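Local coordinates for protein putative exotoxin (superantigen) (Streptococcus pyogenes, PDB 1TY2) that probably acts as a secreted superantigen toxin of the staphylococcal/streptococcal family and binds zinc through its beta-grasp domain, at residues 105-110 and 203-208. Numbering follows the deposited sequence.
With ZN (zinc ion), chain D.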
ATOM      1  N   VAL A 105     -15.435 -17.097 -12.122  1.00 41.07           N
ATOM      2  CA  VAL A 105     -16.842 -17.095 -11.768  1.00 40.70           C
ATOM      3  C   VAL A 105     -17.065 -17.567 -10.338  1.00 40.28           C
ATOM      4  O   VAL A 105     -16.432 -18.522  -9.878  1.00 39.86           O
ATOM      5  CB  VAL A 105     -17.643 -18.006 -12.720  1.00 42.53           C
ATOM      6  CG1 VAL A 105     -19.101 -18.074 -12.276  1.00 43.31           C
ATOM      7  CG2 VAL A 105     -17.543 -17.478 -14.144  1.00 43.36           C
ATOM      8  N   GLY A 106     -17.975 -16.896  -9.641  1.00 39.02           N
ATOM      9  CA  GLY A 106     -18.261 -17.272  -8.271  1.00 37.26           C
ATOM     10  C   GLY A 106     -19.700 -17.030  -7.863  1.00 36.14           C
ATOM     11  O   GLY A 106     -20.431 -16.303  -8.539  1.00 34.78           O
ATOM     12  N   ASN A 107     -20.098 -17.645  -6.753  1.00 35.91           N
ATOM     13  CA  ASN A 107     -21.448 -17.503  -6.213  1.00 35.87           C
ATOM     14  C   ASN A 107     -21.399 -16.661  -4.939  1.00 35.88           C
ATOM     15  O   ASN A 107     -20.598 -16.928  -4.045  1.00 35.05           O
ATOM     16  CB  ASN A 107     -22.041 -18.872  -5.868  1.00 36.49           C
ATOM     17  CG  ASN A 107     -22.181 -19.774  -7.078  1.00 38.03           C
ATOM     18  OD1 ASN A 107     -22.871 -19.440  -8.038  1.00 38.71           O
ATOM     19  ND2 ASN A 107     -21.526 -20.928  -7.033  1.00 38.91           N
ATOM     20  N   LEU A 108     -22.250 -15.646  -4.860  1.00 34.79           N
ATOM     21  CA  LEU A 108     -22.301 -14.798  -3.676  1.00 34.16           C
ATOM     22  C   LEU A 108     -23.556 -15.128  -2.875  1.00 33.96           C
ATOM     23  O   LEU A 108     -24.672 -14.849  -3.317  1.00 33.32           O
ATOM     24  CB  LEU A 108     -22.331 -13.321  -4.070  1.00 34.22           C
ATOM     25  CG  LEU A 108     -22.654 -12.350  -2.929  1.00 36.14           C
ATOM     26  CD1 LEU A 108     -21.571 -12.410  -1.853  1.00 37.49           C
ATOM     27  CD2 LEU A 108     -22.767 -10.948  -3.491  1.00 37.85           C
ATOM     28  N   LEU A 109     -23.375 -15.723  -1.703  1.00 31.63           N
ATOM     29  CA  LEU A 109     -24.509 -16.067  -0.857  1.00 32.82           C
ATOM     30  C   LEU A 109     -24.502 -15.263   0.438  1.00 32.88           C
ATOM     31  O   LEU A 109     -23.450 -15.064   1.051  1.00 33.42           O
ATOM     32  CB  LEU A 109     -24.500 -17.561  -0.522  1.00 30.77           C
ATOM     33  CG  LEU A 109     -24.596 -18.508  -1.720  1.00 32.11           C
ATOM     34  CD1 LEU A 109     -23.209 -18.788  -2.275  1.00 31.88           C
ATOM     35  CD2 LEU A 109     -25.259 -19.799  -1.289  1.00 32.47           C
ATOM     36  N   ILE A 110     -25.685 -14.813   0.845  1.00 32.37           N
ATOM     37  CA  ILE A 110     -25.859 -14.035   2.073  1.00 31.68           C
ATOM     38  C   ILE A 110     -26.960 -14.704   2.889  1.00 32.38           C
ATOM     39  O   ILE A 110     -28.107 -14.804   2.442  1.00 31.88           O
ATOM     40  CB  ILE A 110     -26.258 -12.579   1.755  1.00 30.71           C
ATOM     41  CG1 ILE A 110     -25.116 -11.892   1.000  1.00 30.72           C
ATOM     42  CG2 ILE A 110     -26.600 -11.834   3.041  1.00 32.34           C
ATOM     43  CD1 ILE A 110     -25.439 -10.490   0.519  1.00 30.01           C
ATOM     44  N   HIS A 203     -14.585 -22.626  -9.501  1.00 33.73           N
ATOM     45  CA  HIS A 203     -15.281 -21.379  -9.183  1.00 33.47           C
ATOM     46  C   HIS A 203     -15.058 -21.061  -7.710  1.00 33.32           C
ATOM     47  O   HIS A 203     -14.380 -21.807  -7.000  1.00 33.05           O
ATOM     48  CB  HIS A 203     -16.782 -21.520  -9.426  1.00 34.05           C
ATOM     49  CG  HIS A 203     -17.451 -22.474  -8.486  1.00 34.84           C
ATOM     50  ND1 HIS A 203     -17.242 -23.836  -8.534  1.00 34.91           N
ATOM     51  CD2 HIS A 203     -18.285 -22.259  -7.441  1.00 33.05           C
ATOM     52  CE1 HIS A 203     -17.918 -24.418  -7.559  1.00 32.94           C
ATOM     53  NE2 HIS A 203     -18.558 -23.483  -6.881  1.00 34.10           N
ATOM     54  N   PHE A 204     -15.645 -19.964  -7.249  1.00 31.31           N
ATOM     55  CA  PHE A 204     -15.509 -19.579  -5.853  1.00 30.71           C
ATOM     56  C   PHE A 204     -16.865 -19.187  -5.283  1.00 30.85           C
ATOM     57  O   PHE A 204     -17.788 -18.846  -6.026  1.00 31.93           O
ATOM     58  CB  PHE A 204     -14.522 -18.413  -5.713  1.00 30.23           C
ATOM     59  CG  PHE A 204     -15.080 -17.086  -6.132  1.00 29.54           C
ATOM     60  CD1 PHE A 204     -15.795 -16.302  -5.230  1.00 30.54           C
ATOM     61  CD2 PHE A 204     -14.901 -16.620  -7.430  1.00 30.64           C
ATOM     62  CE1 PHE A 204     -16.324 -15.071  -5.615  1.00 31.51           C
ATOM     63  CE2 PHE A 204     -15.425 -15.388  -7.829  1.00 31.80           C
ATOM     64  CZ  PHE A 204     -16.138 -14.612  -6.921  1.00 31.21           C
ATOM     65  N   ASP A 205     -16.982 -19.256  -3.961  1.00 29.29           N
ATOM     66  CA  ASP A 205     -18.213 -18.888  -3.273  1.00 28.71           C
ATOM     67  C   ASP A 205     -17.864 -17.892  -2.182  1.00 28.87           C
ATOM     68  O   ASP A 205     -16.774 -17.936  -1.604  1.00 32.24           O
ATOM     69  CB  ASP A 205     -18.870 -20.100  -2.601  1.00 28.09           C
ATOM     70  CG  ASP A 205     -19.214 -21.206  -3.575  1.00 29.89           C
ATOM     71  OD1 ASP A 205     -19.910 -20.936  -4.576  1.00 30.72           O
ATOM     72  OD2 ASP A 205     -18.793 -22.351  -3.324  1.00 30.81           O
ATOM     73  N   ILE A 206     -18.793 -16.989  -1.914  1.00 28.90           N
ATOM     74  CA  ILE A 206     -18.630 -16.008  -0.861  1.00 28.10           C
ATOM     75  C   ILE A 206     -19.870 -16.136   0.010  1.00 29.66           C
ATOM     76  O   ILE A 206     -20.987 -15.864  -0.437  1.00 28.89           O
ATOM     77  CB  ILE A 206     -18.538 -14.574  -1.417  1.00 27.39           C
ATOM     78  CG1 ILE A 206     -17.227 -14.401  -2.179  1.00 27.54           C
ATOM     79  CG2 ILE A 206     -18.639 -13.569  -0.279  1.00 26.14           C
ATOM     80  CD1 ILE A 206     -16.005 -14.723  -1.350  1.00 29.83           C
ATOM     81  N   TYR A 207     -19.659 -16.580   1.245  1.00 28.65           N
ATOM     82  CA  TYR A 207     -20.732 -16.766   2.209  1.00 29.48           C
ATOM     83  C   TYR A 207     -20.684 -15.669   3.260  1.00 29.30           C
ATOM     84  O   TYR A 207     -19.794 -15.656   4.106  1.00 28.56           O
ATOM     85  CB  TYR A 207     -20.580 -18.111   2.923  1.00 29.88           C
ATOM     86  CG  TYR A 207     -20.765 -19.324   2.046  1.00 33.45           C
ATOM     87  CD1 TYR A 207     -22.040 -19.750   1.670  1.00 34.12           C
ATOM     88  CD2 TYR A 207     -19.667 -20.056   1.604  1.00 33.40           C
ATOM     89  CE1 TYR A 207     -22.215 -20.886   0.875  1.00 35.46           C
ATOM     90  CE2 TYR A 207     -19.829 -21.193   0.807  1.00 35.73           C
ATOM     91  CZ  TYR A 207     -21.104 -21.603   0.447  1.00 36.11           C
ATOM     92  OH  TYR A 207     -21.263 -22.728  -0.339  1.00 37.27           O
ATOM     93  N   LEU A 208     -21.633 -14.748   3.212  1.00 27.74           N
ATOM     94  CA  LEU A 208     -21.665 -13.692   4.209  1.00 29.67           C
ATOM     95  C   LEU A 208     -22.839 -13.958   5.146  1.00 30.45           C
ATOM     96  O   LEU A 208     -23.898 -14.415   4.711  1.00 30.01           O
ATOM     97  CB  LEU A 208     -21.805 -12.329   3.536  1.00 28.95           C
ATOM     98  CG  LEU A 208     -20.655 -11.994   2.583  1.00 30.37           C
ATOM     99  CD1 LEU A 208     -20.897 -10.630   1.961  1.00 30.62           C
ATOM    100  CD2 LEU A 208     -19.321 -12.019   3.340  1.00 29.88           C
TER
HETATM  101 ZN    ZN D 700     -18.960 -23.880  -4.707  1.00 51.46          ZN
HETATM  102  O   HOH W   1     -20.514 -23.609  -5.316  1.00 34.78           O
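N107 and D205 meet side by side on the zinc-bearing face of two parallel strands, 105-110 and 203-208. N107 ND2 donates to D205 OD1 at 2.9 Å. The bond lies in the amide plane, and the amide and carboxylate are nearly coplanar, 15° apart. The other oxygen, D205 OD2, binds the zinc ion at 2.1 Å. H203 NE2 binds the same zinc at 2.2 Å. H203 CG stands between its backbone N and carbonyl carbon (chi1 67°), which brings the ring up beside the N107 amide. H169 also belongs to this zinc site. N107 is thus a second-shell residue, and its bond probably steadies the D205 carboxylate, whose OD1 also accepts from a water.

The backbones pair by regular parallel hydrogen bonds. V105 O accepts from F204 N, and N107 O from I206 N. L208 N donates to L109 O at 2.8 Å. L109 N returns a bond to I206 O.

Apolar contacts lie on both faces. G106 CA sits over the centre of the F204 ring, a CH-pi contact 3.5 Å from the centroid. On that face L108 CD1 touches I206 CG2 at 3.5 Å. On the zinc face L109 runs alongside Y207, with CD2 3.9 Å from CE1.

The pair is the one parallel pairing in the mixed five-strand beta-grasp sheet, in which 201-209 is the middle strand. Strand 113-119 flanks 105-110, and Q114 NE2 of that strand is hydrogen-bonded to N107 OD1. Strand 157-164 flanks 203-208. Helix 131-146 packs on the face of F204, L108 and I206, with F134 edge-to-face on F204.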